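Local coordinates for protein aspartokinase 1, chloroplastic (PDB 2CDQ) that phosphorylates L-aspartate with ATP, the first step toward lysine, threonine, methionine and isoleucine, and binds the allosteric effectors lysine and S-adenosylmethionine, at residues L228-K242 with Y285-A299. Residues are numbered along the deposited sequence; the frame is centred on the assembly and turned at random.
With LYS (lysine), chain D.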
loop_
_atom_site.group_PDB
_atom_site.type_symbol
_atom_site.label_atom_id
_atom_site.label_comp_id
_atom_site.label_asym_id
_atom_site.label_seq_id
_atom_site.Cartn_x
_atom_site.Cartn_y
_atom_site.Cartn_z
ATOM N N LEU A 228 27.973 -8.799 -3.920
ATOM C CA LEU A 228 26.779 -9.479 -3.405
ATOM C C LEU A 228 25.544 -8.588 -3.205
ATOM O O LEU A 228 24.538 -9.037 -2.652
ATOM C CB LEU A 228 27.119 -10.233 -2.109
ATOM C CG LEU A 228 28.296 -11.218 -2.168
ATOM C CD1 LEU A 228 28.626 -11.767 -0.795
ATOM C CD2 LEU A 228 28.044 -12.355 -3.148
ATOM N N GLY A 229 25.619 -7.341 -3.676
ATOM C CA GLY A 229 24.525 -6.377 -3.540
ATOM C C GLY A 229 24.364 -5.933 -2.100
ATOM O O GLY A 229 25.300 -6.038 -1.306
ATOM N N ARG A 230 23.178 -5.433 -1.758
ATOM C CA ARG A 230 22.831 -5.160 -0.362
ATOM C C ARG A 230 23.077 -6.435 0.432
ATOM O O ARG A 230 23.055 -7.542 -0.124
ATOM C CB ARG A 230 21.362 -4.753 -0.241
ATOM C CG ARG A 230 20.984 -3.510 -1.019
ATOM C CD ARG A 230 19.487 -3.480 -1.321
ATOM N NE ARG A 230 19.089 -2.394 -2.227
ATOM C CZ ARG A 230 19.572 -1.150 -2.210
ATOM N NH1 ARG A 230 20.483 -0.782 -1.317
ATOM N NH2 ARG A 230 19.127 -0.260 -3.089
ATOM N N GLY A 231 23.316 -6.298 1.725
ATOM C CA GLY A 231 23.682 -7.467 2.514
ATOM C C GLY A 231 25.188 -7.550 2.626
ATOM O O GLY A 231 25.714 -7.888 3.681
ATOM N N GLY A 232 25.869 -7.243 1.524
ATOM C CA GLY A 232 27.306 -6.995 1.514
ATOM C C GLY A 232 28.133 -7.961 2.331
ATOM O O GLY A 232 27.930 -9.177 2.265
ATOM N N SER A 233 29.061 -7.415 3.111
ATOM C CA SER A 233 29.966 -8.232 3.908
ATOM C C SER A 233 29.243 -9.030 4.990
ATOM O O SER A 233 29.696 -10.120 5.358
ATOM C CB SER A 233 31.083 -7.382 4.510
ATOM O OG SER A 233 31.857 -6.781 3.490
ATOM N N ASP A 234 28.123 -8.503 5.486
ATOM C CA ASP A 234 27.302 -9.230 6.460
ATOM C C ASP A 234 26.900 -10.593 5.886
ATOM O O ASP A 234 27.047 -11.624 6.552
ATOM C CB ASP A 234 26.052 -8.428 6.870
ATOM C CG ASP A 234 26.375 -7.146 7.653
ATOM O OD1 ASP A 234 27.349 -7.113 8.444
ATOM O OD2 ASP A 234 25.622 -6.163 7.489
ATOM N N LEU A 235 26.417 -10.589 4.640
ATOM C CA LEU A 235 26.031 -11.817 3.942
ATOM C C LEU A 235 27.175 -12.834 3.868
ATOM O O LEU A 235 26.966 -14.028 4.107
ATOM C CB LEU A 235 25.510 -11.503 2.536
ATOM C CG LEU A 235 24.989 -12.678 1.693
ATOM C CD1 LEU A 235 23.886 -13.442 2.414
ATOM C CD2 LEU A 235 24.507 -12.195 0.325
ATOM N N THR A 236 28.371 -12.350 3.542
ATOM C CA THR A 236 29.568 -13.182 3.507
ATOM C C THR A 236 29.775 -13.876 4.840
ATOM O O THR A 236 30.071 -15.073 4.875
ATOM C CB THR A 236 30.806 -12.351 3.158
ATOM O OG1 THR A 236 30.621 -11.782 1.866
ATOM C CG2 THR A 236 32.049 -13.208 3.125
ATOM N N ALA A 237 29.604 -13.124 5.927
ATOM C CA ALA A 237 29.785 -13.668 7.268
ATOM C C ALA A 237 28.780 -14.779 7.582
ATOM O O ALA A 237 29.167 -15.837 8.068
ATOM C CB ALA A 237 29.716 -12.567 8.308
ATOM N N THR A 238 27.502 -14.541 7.287
ATOM C CA THR A 238 26.445 -15.526 7.557
ATOM C C THR A 238 26.545 -16.751 6.646
ATOM O O THR A 238 26.298 -17.875 7.085
ATOM C CB THR A 238 25.044 -14.921 7.422
ATOM O OG1 THR A 238 24.905 -14.338 6.124
ATOM C CG2 THR A 238 24.809 -13.863 8.487
ATOM N N THR A 239 26.906 -16.521 5.383
ATOM C CA THR A 239 27.152 -17.601 4.434
ATOM C C THR A 239 28.213 -18.557 4.982
ATOM O O THR A 239 27.951 -19.748 5.142
ATOM C CB THR A 239 27.564 -17.048 3.054
ATOM O OG1 THR A 239 26.528 -16.188 2.565
ATOM C CG2 THR A 239 27.799 -18.174 2.050
ATOM N N ILE A 240 29.394 -18.024 5.294
ATOM C CA ILE A 240 30.467 -18.802 5.922
ATOM C C ILE A 240 29.973 -19.538 7.176
ATOM O O ILE A 240 30.317 -20.704 7.397
ATOM C CB ILE A 240 31.693 -17.916 6.244
ATOM C CG1 ILE A 240 32.368 -17.468 4.947
ATOM C CG2 ILE A 240 32.695 -18.660 7.118
ATOM C CD1 ILE A 240 33.259 -16.263 5.117
ATOM N N GLY A 241 29.153 -18.860 7.974
ATOM C CA GLY A 241 28.537 -19.454 9.161
ATOM C C GLY A 241 27.772 -20.731 8.860
ATOM O O GLY A 241 28.041 -21.771 9.473
ATOM N N LYS A 242 26.830 -20.651 7.915
ATOM C CA LYS A 242 26.025 -21.803 7.486
ATOM C C LYS A 242 26.890 -22.909 6.874
ATOM O O LYS A 242 26.688 -24.093 7.155
ATOM C CB LYS A 242 24.929 -21.371 6.499
ATOM C CG LYS A 242 24.060 -22.518 5.964
ATOM C CD LYS A 242 22.872 -22.009 5.145
ATOM C CE LYS A 242 21.871 -23.126 4.818
ATOM N NZ LYS A 242 22.135 -23.801 3.511
ATOM N N TYR A 285 18.665 -2.767 9.528
ATOM C CA TYR A 285 19.239 -2.062 8.379
ATOM C C TYR A 285 19.129 -0.539 8.491
ATOM O O TYR A 285 20.080 0.179 8.165
ATOM C CB TYR A 285 18.624 -2.561 7.071
ATOM C CG TYR A 285 19.404 -2.192 5.830
ATOM C CD1 TYR A 285 20.745 -2.552 5.686
ATOM C CD2 TYR A 285 18.797 -1.494 4.789
ATOM C CE1 TYR A 285 21.463 -2.218 4.538
ATOM C CE2 TYR A 285 19.503 -1.158 3.636
ATOM C CZ TYR A 285 20.832 -1.521 3.516
ATOM O OH TYR A 285 21.526 -1.188 2.375
ATOM N N PHE A 286 17.978 -0.059 8.955
ATOM C CA PHE A 286 17.734 1.377 9.117
ATOM C C PHE A 286 18.011 1.892 10.535
ATOM O O PHE A 286 18.314 3.070 10.710
ATOM C CB PHE A 286 16.297 1.727 8.723
ATOM C CG PHE A 286 16.055 1.751 7.242
ATOM C CD1 PHE A 286 15.568 0.625 6.583
ATOM C CD2 PHE A 286 16.298 2.904 6.502
ATOM C CE1 PHE A 286 15.337 0.646 5.202
ATOM C CE2 PHE A 286 16.070 2.933 5.127
ATOM C CZ PHE A 286 15.588 1.802 4.477
ATOM N N GLY A 287 17.895 1.015 11.535
ATOM C CA GLY A 287 18.089 1.383 12.945
ATOM C C GLY A 287 19.558 1.414 13.309
ATOM O O GLY A 287 20.068 2.434 13.767
ATOM N N ALA A 288 20.227 0.278 13.132
ATOM C CA ALA A 288 21.681 0.240 13.022
ATOM C C ALA A 288 22.003 0.423 11.533
ATOM O O ALA A 288 21.105 0.724 10.739
ATOM C CB ALA A 288 22.213 -1.081 13.540
ATOM N N GLN A 289 23.258 0.257 11.134
ATOM C CA GLN A 289 23.568 0.283 9.706
ATOM C C GLN A 289 24.129 -1.061 9.272
ATOM O O GLN A 289 25.128 -1.134 8.551
ATOM C CB GLN A 289 24.520 1.432 9.360
ATOM C CG GLN A 289 23.828 2.761 9.039
ATOM C CD GLN A 289 23.205 3.435 10.258
ATOM O OE1 GLN A 289 22.127 4.019 10.166
ATOM N NE2 GLN A 289 23.879 3.355 11.401
ATOM N N VAL A 290 23.470 -2.127 9.718
ATOM C CA VAL A 290 23.951 -3.493 9.506
ATOM C C VAL A 290 22.826 -4.484 9.198
ATOM O O VAL A 290 21.645 -4.194 9.405
ATOM C CB VAL A 290 24.760 -4.025 10.730
ATOM C CG1 VAL A 290 26.119 -3.337 10.836
ATOM C CG2 VAL A 290 23.959 -3.888 12.028
ATOM N N LEU A 291 23.217 -5.652 8.697
ATOM C CA LEU A 291 22.324 -6.791 8.535
ATOM C C LEU A 291 21.059 -6.478 7.734
ATOM O O LEU A 291 19.942 -6.488 8.267
ATOM C CB LEU A 291 21.987 -7.405 9.900
ATOM C CG LEU A 291 23.168 -7.990 10.676
ATOM C CD1 LEU A 291 22.859 -8.043 12.153
ATOM C CD2 LEU A 291 23.534 -9.372 10.149
ATOM N N HIS A 292 21.253 -6.188 6.450
ATOM C CA HIS A 292 20.151 -6.111 5.505
ATOM C C HIS A 292 19.406 -7.445 5.585
ATOM O O HIS A 292 20.038 -8.486 5.771
ATOM C CB HIS A 292 20.685 -5.859 4.097
ATOM C CG HIS A 292 19.622 -5.809 3.045
ATOM N ND1 HIS A 292 19.055 -6.944 2.505
ATOM C CD2 HIS A 292 19.024 -4.762 2.431
ATOM C CE1 HIS A 292 18.152 -6.599 1.604
ATOM N NE2 HIS A 292 18.114 -5.281 1.538
ATOM N N PRO A 293 18.063 -7.423 5.464
ATOM C CA PRO A 293 17.263 -8.642 5.618
ATOM C C PRO A 293 17.778 -9.838 4.823
ATOM O O PRO A 293 17.736 -10.965 5.314
ATOM C CB PRO A 293 15.893 -8.213 5.101
ATOM C CG PRO A 293 15.830 -6.790 5.432
ATOM C CD PRO A 293 17.207 -6.255 5.199
ATOM N N GLN A 294 18.274 -9.573 3.620
ATOM C CA GLN A 294 18.763 -10.605 2.716
ATOM C C GLN A 294 20.028 -11.282 3.236
ATOM O O GLN A 294 20.362 -12.392 2.817
ATOM C CB GLN A 294 19.031 -9.985 1.350
ATOM C CG GLN A 294 19.176 -10.961 0.206
ATOM C CD GLN A 294 19.501 -10.247 -1.088
ATOM O OE1 GLN A 294 18.668 -10.181 -1.993
ATOM N NE2 GLN A 294 20.708 -9.680 -1.175
ATOM N N SER A 295 20.727 -10.615 4.147
ATOM C CA SER A 295 21.966 -11.150 4.696
ATOM C C SER A 295 21.730 -12.128 5.848
ATOM O O SER A 295 22.624 -12.893 6.201
ATOM C CB SER A 295 22.893 -10.014 5.138
ATOM O OG SER A 295 22.365 -9.339 6.262
ATOM N N MET A 296 20.537 -12.105 6.431
ATOM C CA MET A 296 20.245 -12.968 7.571
ATOM C C MET A 296 19.676 -14.330 7.175
ATOM O O MET A 296 19.611 -15.250 7.997
ATOM C CB MET A 296 19.311 -12.266 8.549
ATOM C CG MET A 296 20.013 -11.292 9.472
ATOM S SD MET A 296 18.828 -10.420 10.518
ATOM C CE MET A 296 17.976 -9.381 9.327
ATOM N N ARG A 297 19.280 -14.458 5.912
ATOM C CA ARG A 297 18.695 -15.698 5.407
ATOM C C ARG A 297 19.557 -16.952 5.620
ATOM O O ARG A 297 19.038 -17.951 6.125
ATOM C CB ARG A 297 18.270 -15.545 3.942
ATOM C CG ARG A 297 16.889 -14.920 3.792
ATOM C CD ARG A 297 16.667 -14.339 2.407
ATOM N NE ARG A 297 16.427 -15.363 1.388
ATOM C CZ ARG A 297 17.293 -15.689 0.427
ATOM N NH1 ARG A 297 18.472 -15.070 0.337
ATOM N NH2 ARG A 297 16.974 -16.635 -0.453
ATOM N N PRO A 298 20.864 -16.909 5.265
ATOM C CA PRO A 298 21.704 -18.090 5.527
ATOM C C PRO A 298 21.780 -18.468 7.007
ATOM O O PRO A 298 21.937 -19.645 7.323
ATOM C CB PRO A 298 23.088 -17.663 5.028
ATOM C CG PRO A 298 22.823 -16.576 4.072
ATOM C CD PRO A 298 21.641 -15.842 4.608
ATOM N N ALA A 299 21.664 -17.485 7.897
ATOM C CA ALA A 299 21.684 -17.746 9.337
ATOM C C ALA A 299 20.335 -18.270 9.809
ATOM O O ALA A 299 20.272 -19.099 10.721
ATOM C CB ALA A 299 22.070 -16.498 10.112
HETATM N N LYS D . 33.106 -2.956 1.657
HETATM C CA LYS D . 32.179 -1.793 1.781
HETATM C C LYS D . 32.286 -1.117 3.161
HETATM O O LYS D . 33.375 -0.697 3.560
HETATM C CB LYS D . 30.741 -2.220 1.458
HETATM C CG LYS D . 30.305 -3.533 2.110
HETATM C CD LYS D . 28.809 -3.749 1.972
HETATM C CE LYS D . 28.016 -2.791 2.852
HETATM N NZ LYS D . 26.551 -2.999 2.694
HETATM O OXT LYS D . 31.323 -0.961 3.919
HETATM O O HOH W 1 23.779 -6.207 5.555
#
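At the active-site end of the amino acid kinase domain, the glycine-rich loop 228-231 and the helix that follows, through K242, pack against 285-299. D234 makes the first link: its OD2 accepts a hydrogen bond from L291 N at 2.7 Å, from well above the carboxylate plane, while OD1 forms a salt bridge with K32, which probably binds ATP. A water donates to D234 OD2 and G231 O and accepts from H292 N, giving OD2 two partners.

R230 lays its CB over one face of the H292 imidazole, a CH-pi contact 3.7 Å from the ring centroid; P293 CD backs the opposite face. With H292 CG swung opposite its own N (chi1 178°), ND1 N-caps the next helix through Q294 N. NE2 bonds L352 O of the second subunit, and R230 NH1 hydrogen-bonds L391 O. Beside them, G231 CA approaches S295 CB to 3.7 Å.

Further along, the short segments 232-242 and 293-299 run nearly parallel, 9° apart, with axes 7.7 Å from each other at closest. P298 fits as a knob among L235, T238, T239 and K242, its CG 3.7 Å from L235 CD1. T238 OG1 has two acceptors within reach of its one proton, S295 O at 2.7 Å and L235 O at 2.9 Å.

G232 and S233 border a bound lysine that also bonds substrate-binding E148; this loop and helix start line the substrate pocket of an amino acid kinase fold, with 293-299 packed against them.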